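Local coordinates for protein putative peptidyl-arginine deiminase (Chlorobium tepidum, PDB 1XKN) that probably acts as a deiminase on guanidino groups, with agmatine or protein-bound arginine as the likely substrate, at residues A187-E190 with A191-R195; G216-D219 with D220-F224; F289-N293 with T294-V298. All coordinates share one frame; numbering follows the deposited sequence.

Overall arrangement
The three contacts follow one another along the chain; contact 1 is at the surface, contacts 2 and 3 are buried. Contact 1 is a stretch of more than two turns of the peripheral helix 186-197, partly buried, with a salt bridge on its outer side and aliphatic packing on its inner side. Contact 2, its centre about 20 Å from that of contact 1, is a fully buried tight turn where Asp219 and Arg223 find their polar partners elsewhere in the fold. Contact 3 is a largely apolar beta hairpin, on the other side of the chain's centre from contact 1. Contacts 2 and 3 touch: Arg223 NH2 lies 2.8 Å from Phe289 O, a probable hydrogen bond joining turn and hairpin.

Contact 1. Residues A187-E190 with A191-R195; sequences AEIE and AQLRR
Glu190 and Arg194 form an i to i+4 salt bridge along helix 186-197, their side chains lying side by side and pointing the same way. From CB to its tip, Arg194 meets the glutamate at several points. Its CB and CG pass over the preceding turn, Arg194 CG 3.5 Å from Glu190 O, the same carbonyl oxygen that accepts the helical hydrogen bond from Arg194 N. CG stands anti to the carbonyl carbon (chi1 -78°) and the chain then runs extended to NE, which carries the guanidinium alongside the glutamate. There Arg194 NH1 donates to Glu190 OE1 at 3.0 Å, a fairly straight bond (162° at the hydrogen). The oxygen sits at the guanidinium edge, nearly in its plane, and uses its anti lone pair, facing away from OE2; the two flat groups are turned 32° from each other. Arg194 NH1 also rests 3.7 Å from Glu190 CB. The other ends are held elsewhere: Glu190 OE2 is bonded to Trp204 NE1, and Arg194 NH2 to Glu200 O, so the pair ties the helix to the chain that follows it. On the buried side Ile189 CG2 meets Leu193 CD1 at 4.3 Å, and both residues pack on Leu175 of helix 172-175. One water completes the polar side, accepting from Arg194 NH2 at 2.9 Å and donating to Glu190 OE1 at 3.2 Å.

Contact 2. Residues G216-D219 with D220-F224; sequences GHVD and DMARF
Val218 O is gripped by two backbone donors, Met221 N at 2.8 Å and Ala222 N at 2.9 Å, in a short 3-10 turn (218-220) that leads through Met221 into strand 222-226. The two bonds differ in span and direction: the one from Met221 N is the i+3 bond of a 3-10 turn, its donor well above the carbonyl plane, whereas Ala222 N makes an i+4, alpha-type bond and comes up nearly along the C=O axis. A longer i+3 bond, Asp220 N to His217 O at 3.3 Å, starts the turn, and its donor too lies above the carbonyl plane.

Two acidic side chains follow each other here, side by side and pointing the same way, with Asp219 OD1 and Asp220 OD1 4.0 Å apart and the carboxylate planes turned 40°. Such closeness of like charges would be expected to cost energy. Asp219 OD2 has a partner outside the turn in His338 ND1, and His217 is bonded through NE2 to Glu156.

Arg223 folds back over the turn, bent at chi2 (-78°) and chi3 (-54°), which lays Arg223 CD 3.9 Å from Asp219 CA. Its guanidinium continues past the aspartate, Arg223 NH2 remaining 6.0 Å from Asp219 OD2, and forms salt bridges with Asp161 and Glu11. All of this is buried, so the arginine joins the turn to several distant parts of the fold.

On the apolar side, Val218 and the selenomethionine Met221 both pack on Thr171 and Leu205, with Ala222 against Leu169 and Leu205. Within the turn itself, Val218 CG2 approaches Ala222 CB to 4.3 Å.

Contact 3. Residues F289-N293 with T294-V298; sequences FYIAN and TVVLV
The ring of Phe289 stands beside Val296, side by side and pointing the same way, with Val296 CG1 coming in obliquely to Phe289 CD1 at 4.0 Å. Ile291 CG1, two residues on from the phenylalanine, lies at the ring edge, in plane. Arg223 makes a cation-pi contact with this ring. The phenylalanine's first torsion (chi1 61°) sets CG between backbone N and carbonyl carbon, lifting the ring beside Val296 while Phe289 CB stays 4.0 Å from Val298 CG2. The second ring, that of Tyr290, goes to the other face of the sheet with Leu297.

Both rings belong to a beta hairpin built on strands 290-291 and 295-300, Phe289 just ahead of the first. Tyr290 and Leu297 are an antiparallel hydrogen-bonded pair, each N giving to the other's O at 2.9 Å. Ile291 and Val296 form the non-hydrogen-bonded pair next to it, where Val296 CA also makes a CA-H...O contact to Tyr290 O. Towards the bend, Ala292 N donates to Val295 O at 2.8 Å, and Ala292 CB touches Val295 CG2. Asn293 and Thr294 make the reversal.

Polar ends reach outside the hairpin: Tyr290 OH is bonded to Thr18, Asn293 OD1 accepts from His15 N, and Thr294 N donates to Ser50 OG. Strand 295-300 is central in a three-stranded sheet, antiparallel to 290-291 and parallel to 321-326. Helix 36-50 packs on the Tyr290 and Leu297 face through Leu47, while helix 305-316 brings Leu313 against Phe289 and Val298.

Contact 1. Residues A187-E190 with A191-R195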
loop_
_atom_site.group_PDB
_atom_site.type_symbol
_atom_site.label_atom_id
_atom_site.label_comp_id
_atom_site.label_asym_id
_atom_site.label_seq_id
_atom_site.Cartn_x
_atom_site.Cartn_y
_atom_site.Cartn_z
ATOM N N ALA A 187 -20.020 -11.144 6.855
ATOM C CA ALA A 187 -20.935 -11.006 5.727
ATOM C C ALA A 187 -21.102 -9.546 5.310
ATOM O O ALA A 187 -21.038 -9.217 4.122
ATOM C CB ALA A 187 -22.290 -11.612 6.072
ATOM N N GLU A 188 -21.319 -8.674 6.291
ATOM C CA GLU A 188 -21.499 -7.247 6.037
ATOM C C GLU A 188 -20.247 -6.629 5.421
ATOM O O GLU A 188 -20.334 -5.807 4.503
ATOM C CB GLU A 188 -21.855 -6.527 7.342
ATOM C CG GLU A 188 -23.260 -6.854 7.854
ATOM C CD GLU A 188 -23.480 -6.439 9.298
ATOM O OE1 GLU A 188 -22.765 -6.957 10.182
ATOM O OE2 GLU A 188 -24.372 -5.603 9.553
ATOM N N ILE A 189 -19.084 -7.026 5.927
ATOM C CA ILE A 189 -17.822 -6.514 5.412
ATOM C C ILE A 189 -17.655 -6.921 3.951
ATOM O O ILE A 189 -17.328 -6.086 3.108
ATOM C CB ILE A 189 -16.645 -7.018 6.274
ATOM C CG1 ILE A 189 -16.715 -6.340 7.643
ATOM C CG2 ILE A 189 -15.311 -6.718 5.595
ATOM C CD1 ILE A 189 -15.783 -6.920 8.683
ATOM N N GLU A 190 -17.895 -8.192 3.641
ATOM C CA GLU A 190 -17.780 -8.633 2.254
ATOM C C GLU A 190 -18.776 -7.878 1.379
ATOM O O GLU A 190 -18.455 -7.498 0.257
ATOM C CB GLU A 190 -18.021 -10.138 2.125
ATOM C CG GLU A 190 -16.809 -10.972 2.502
ATOM C CD GLU A 190 -16.882 -12.387 1.965
ATOM O OE1 GLU A 190 -17.538 -12.601 0.921
ATOM O OE2 GLU A 190 -16.255 -13.282 2.568
ATOM N N ALA A 191 -19.982 -7.656 1.892
ATOM C CA ALA A 191 -20.992 -6.941 1.124
ATOM C C ALA A 191 -20.481 -5.557 0.737
ATOM O O ALA A 191 -20.649 -5.124 -0.403
ATOM C CB ALA A 191 -22.289 -6.824 1.920
ATOM N N GLN A 192 -19.853 -4.863 1.681
ATOM C CA GLN A 192 -19.325 -3.531 1.402
ATOM C C GLN A 192 -18.180 -3.570 0.396
ATOM O O GLN A 192 -18.052 -2.671 -0.431
ATOM C CB GLN A 192 -18.856 -2.860 2.694
ATOM C CG GLN A 192 -19.986 -2.576 3.682
ATOM C CD GLN A 192 -20.873 -1.417 3.250
ATOM O OE1 GLN A 192 -20.842 -0.338 3.846
ATOM N NE2 GLN A 192 -21.668 -1.635 2.211
ATOM N N LEU A 193 -17.345 -4.605 0.462
ATOM C CA LEU A 193 -16.233 -4.717 -0.477
ATOM C C LEU A 193 -16.781 -4.972 -1.875
ATOM O O LEU A 193 -16.266 -4.438 -2.860
ATOM C CB LEU A 193 -15.277 -5.840 -0.060
ATOM C CG LEU A 193 -14.556 -5.617 1.276
ATOM C CD1 LEU A 193 -13.758 -6.859 1.638
ATOM C CD2 LEU A 193 -13.648 -4.396 1.189
ATOM N N ARG A 194 -17.826 -5.787 -1.970
ATOM C CA ARG A 194 -18.427 -6.056 -3.271
ATOM C C ARG A 194 -19.081 -4.786 -3.803
ATOM O O ARG A 194 -18.891 -4.416 -4.961
ATOM C CB ARG A 194 -19.479 -7.161 -3.173
ATOM C CG ARG A 194 -18.892 -8.553 -3.104
ATOM C CD ARG A 194 -19.959 -9.606 -3.349
ATOM N NE ARG A 194 -19.360 -10.928 -3.501
ATOM C CZ ARG A 194 -18.922 -11.675 -2.493
ATOM N NH1 ARG A 194 -19.024 -11.243 -1.243
ATOM N NH2 ARG A 194 -18.367 -12.854 -2.742
ATOM N N ARG A 195 -19.833 -4.115 -2.939
ATOM C CA ARG A 195 -20.540 -2.897 -3.308
ATOM C C ARG A 195 -19.658 -1.736 -3.753
ATOM O O ARG A 195 -19.872 -1.158 -4.821
ATOM C CB ARG A 195 -21.402 -2.433 -2.133
ATOM C CG ARG A 195 -22.119 -1.114 -2.364
ATOM C CD ARG A 195 -22.850 -0.687 -1.107
ATOM N NE ARG A 195 -23.577 0.564 -1.287
ATOM C CZ ARG A 195 -24.203 1.208 -0.308
ATOM N NH1 ARG A 195 -24.190 0.719 0.926
ATOM N NH2 ARG A 195 -24.840 2.343 -0.562
HETATM O O HOH W 1 -16.135 -14.263 -1.465
#

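Contact 2. Residues G216-D219 with D220-F224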
loop_
_atom_site.group_PDB
_atom_site.type_symbol
_atom_site.label_atom_id
_atom_site.label_comp_id
_atom_site.label_asym_id
_atom_site.label_seq_id
_atom_site.Cartn_x
_atom_site.Cartn_y
_atom_site.Cartn_z
ATOM N N GLY A 216 -2.069 -7.530 11.423
ATOM C CA GLY A 216 -2.036 -8.450 10.298
ATOM C C GLY A 216 -2.278 -7.958 8.882
ATOM O O GLY A 216 -2.900 -8.667 8.097
ATOM N N HIS A 217 -1.786 -6.775 8.528
ATOM C CA HIS A 217 -1.985 -6.290 7.162
ATOM C C HIS A 217 -1.463 -7.285 6.140
ATOM O O HIS A 217 -0.352 -7.800 6.264
ATOM C CB HIS A 217 -1.283 -4.956 6.942
ATOM C CG HIS A 217 -2.162 -3.772 7.183
ATOM N ND1 HIS A 217 -1.752 -2.481 6.935
ATOM C CD2 HIS A 217 -3.429 -3.683 7.651
ATOM C CE1 HIS A 217 -2.729 -1.645 7.240
ATOM N NE2 HIS A 217 -3.758 -2.350 7.677
ATOM N N VAL A 218 -2.266 -7.530 5.115
ATOM C CA VAL A 218 -1.893 -8.465 4.073
ATOM C C VAL A 218 -0.678 -7.954 3.305
ATOM O O VAL A 218 0.152 -8.748 2.859
ATOM C CB VAL A 218 -3.074 -8.699 3.091
ATOM C CG1 VAL A 218 -3.321 -7.460 2.239
ATOM C CG2 VAL A 218 -2.798 -9.916 2.225
ATOM N N ASP A 219 -0.543 -6.634 3.181
ATOM C CA ASP A 219 0.580 -6.090 2.421
ATOM C C ASP A 219 1.957 -6.253 3.074
ATOM O O ASP A 219 2.944 -5.684 2.610
ATOM C CB ASP A 219 0.315 -4.627 2.011
ATOM C CG ASP A 219 0.574 -3.620 3.118
ATOM O OD1 ASP A 219 0.705 -4.013 4.291
ATOM O OD2 ASP A 219 0.643 -2.405 2.798
ATOM N N ASP A 220 2.029 -7.032 4.150
ATOM C CA ASP A 220 3.315 -7.310 4.784
ATOM C C ASP A 220 3.558 -8.803 4.589
ATOM O O ASP A 220 4.519 -9.360 5.121
ATOM C CB ASP A 220 3.298 -6.999 6.289
ATOM C CG ASP A 220 3.571 -5.537 6.594
ATOM O OD1 ASP A 220 4.273 -4.879 5.802
ATOM O OD2 ASP A 220 3.099 -5.053 7.645
HETATM N N MSE A 221 2.705 -9.443 3.791
HETATM C CA MSE A 221 2.801 -10.886 3.604
HETATM C C MSE A 221 2.527 -11.464 2.208
HETATM O O MSE A 221 3.334 -12.227 1.681
HETATM C CB MSE A 221 1.859 -11.537 4.623
HETATM C CG MSE A 221 1.793 -13.043 4.611
HETATM SE SE MSE A 221 0.759 -13.632 6.133
HETATM C CE MSE A 221 -0.929 -12.823 5.667
ATOM N N ALA A 222 1.384 -11.113 1.625
ATOM C CA ALA A 222 0.999 -11.635 0.321
ATOM C C ALA A 222 0.498 -10.535 -0.605
ATOM O O ALA A 222 -0.198 -9.611 -0.169
ATOM C CB ALA A 222 -0.069 -12.703 0.496
ATOM N N ARG A 223 0.842 -10.646 -1.887
ATOM C CA ARG A 223 0.464 -9.639 -2.880
ATOM C C ARG A 223 0.211 -10.229 -4.268
ATOM O O ARG A 223 0.912 -11.138 -4.702
ATOM C CB ARG A 223 1.594 -8.610 -3.021
ATOM C CG ARG A 223 2.021 -7.900 -1.743
ATOM C CD ARG A 223 1.043 -6.795 -1.378
ATOM N NE ARG A 223 0.843 -5.875 -2.493
ATOM C CZ ARG A 223 1.730 -4.968 -2.889
ATOM N NH1 ARG A 223 1.461 -4.185 -3.923
ATOM N NH2 ARG A 223 2.874 -4.832 -2.238
ATOM N N PHE A 224 -0.792 -9.710 -4.968
ATOM C CA PHE A 224 -1.040 -10.164 -6.332
ATOM C C PHE A 224 0.047 -9.500 -7.181
ATOM O O PHE A 224 0.385 -8.342 -6.945
ATOM C CB PHE A 224 -2.412 -9.697 -6.832
ATOM C CG PHE A 224 -3.528 -10.652 -6.532
ATOM C CD1 PHE A 224 -3.587 -11.891 -7.168
ATOM C CD2 PHE A 224 -4.508 -10.324 -5.602
ATOM C CE1 PHE A 224 -4.605 -12.793 -6.878
ATOM C CE2 PHE A 224 -5.526 -11.216 -5.305
ATOM C CZ PHE A 224 -5.578 -12.456 -5.944
#

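Contact 3. Residues F289-N293 with T294-V298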
loop_
_atom_site.group_PDB
_atom_site.type_symbol
_atom_site.label_atom_id
_atom_site.label_comp_id
_atom_site.label_asym_id
_atom_site.label_seq_id
_atom_site.Cartn_x
_atom_site.Cartn_y
_atom_site.Cartn_z
ATOM N N PHE A 289 6.379 -4.001 -0.961
ATOM C CA PHE A 289 6.955 -3.313 -2.112
ATOM C C PHE A 289 5.859 -2.508 -2.804
ATOM O O PHE A 289 4.672 -2.696 -2.534
ATOM C CB PHE A 289 7.551 -4.330 -3.101
ATOM C CG PHE A 289 6.543 -5.304 -3.675
ATOM C CD1 PHE A 289 5.718 -4.937 -4.736
ATOM C CD2 PHE A 289 6.417 -6.585 -3.146
ATOM C CE1 PHE A 289 4.785 -5.833 -5.262
ATOM C CE2 PHE A 289 5.489 -7.491 -3.662
ATOM C CZ PHE A 289 4.668 -7.114 -4.723
ATOM N N TYR A 290 6.255 -1.600 -3.691
ATOM C CA TYR A 290 5.284 -0.797 -4.420
ATOM C C TYR A 290 5.534 -0.915 -5.916
ATOM O O TYR A 290 6.673 -0.785 -6.375
ATOM C CB TYR A 290 5.375 0.675 -4.003
ATOM C CG TYR A 290 4.457 1.579 -4.801
ATOM C CD1 TYR A 290 3.069 1.425 -4.742
ATOM C CD2 TYR A 290 4.971 2.587 -5.613
ATOM C CE1 TYR A 290 2.218 2.255 -5.470
ATOM C CE2 TYR A 290 4.127 3.425 -6.350
ATOM C CZ TYR A 290 2.757 3.254 -6.271
ATOM O OH TYR A 290 1.929 4.084 -6.992
ATOM N N ILE A 291 4.471 -1.165 -6.675
ATOM C CA ILE A 291 4.585 -1.280 -8.124
ATOM C C ILE A 291 4.291 0.086 -8.744
ATOM O O ILE A 291 3.204 0.627 -8.556
ATOM C CB ILE A 291 3.560 -2.288 -8.701
ATOM C CG1 ILE A 291 3.704 -3.649 -8.017
ATOM C CG2 ILE A 291 3.772 -2.429 -10.208
ATOM C CD1 ILE A 291 2.483 -4.546 -8.207
ATOM N N ALA A 292 5.266 0.647 -9.456
ATOM C CA ALA A 292 5.095 1.933 -10.134
ATOM C C ALA A 292 5.061 1.642 -11.633
ATOM O O ALA A 292 5.187 0.488 -12.036
ATOM C CB ALA A 292 6.250 2.869 -9.795
ATOM N N ASN A 293 4.908 2.670 -12.464
ATOM C CA ASN A 293 4.846 2.448 -13.905
ATOM C C ASN A 293 6.093 1.814 -14.515
ATOM O O ASN A 293 5.996 0.835 -15.252
ATOM C CB ASN A 293 4.538 3.759 -14.641
ATOM C CG ASN A 293 3.110 4.226 -14.440
ATOM O OD1 ASN A 293 2.282 3.518 -13.862
ATOM N ND2 ASN A 293 2.809 5.425 -14.930
ATOM N N THR A 294 7.264 2.358 -14.206
ATOM C CA THR A 294 8.501 1.833 -14.784
ATOM C C THR A 294 9.419 1.122 -13.801
ATOM O O THR A 294 10.444 0.563 -14.197
ATOM C CB THR A 294 9.324 2.953 -15.433
ATOM O OG1 THR A 294 9.811 3.834 -14.414
ATOM C CG2 THR A 294 8.472 3.739 -16.402
ATOM N N VAL A 295 9.062 1.147 -12.524
ATOM C CA VAL A 295 9.899 0.516 -11.518
ATOM C C VAL A 295 9.088 -0.105 -10.399
ATOM O O VAL A 295 7.923 0.227 -10.192
ATOM C CB VAL A 295 10.871 1.540 -10.874
ATOM C CG1 VAL A 295 11.816 2.105 -11.924
ATOM C CG2 VAL A 295 10.082 2.671 -10.218
ATOM N N VAL A 296 9.720 -1.035 -9.695
ATOM C CA VAL A 296 9.111 -1.674 -8.545
ATOM C C VAL A 296 10.097 -1.349 -7.437
ATOM O O VAL A 296 11.290 -1.631 -7.557
ATOM C CB VAL A 296 8.986 -3.199 -8.726
ATOM C CG1 VAL A 296 8.371 -3.821 -7.471
ATOM C CG2 VAL A 296 8.108 -3.501 -9.938
ATOM N N LEU A 297 9.599 -0.724 -6.378
ATOM C CA LEU A 297 10.442 -0.325 -5.263
ATOM C C LEU A 297 10.276 -1.302 -4.113
ATOM O O LEU A 297 9.191 -1.454 -3.560
ATOM C CB LEU A 297 10.079 1.098 -4.832
ATOM C CG LEU A 297 10.115 2.113 -5.988
ATOM C CD1 LEU A 297 9.675 3.478 -5.488
ATOM C CD2 LEU A 297 11.514 2.181 -6.577
ATOM N N VAL A 298 11.372 -1.963 -3.762
ATOM C CA VAL A 298 11.360 -2.965 -2.709
ATOM C C VAL A 298 12.137 -2.527 -1.477
ATOM O O VAL A 298 13.266 -2.046 -1.581
ATOM C CB VAL A 298 11.975 -4.278 -3.225
ATOM C CG1 VAL A 298 11.847 -5.367 -2.177
ATOM C CG2 VAL A 298 11.296 -4.680 -4.519
#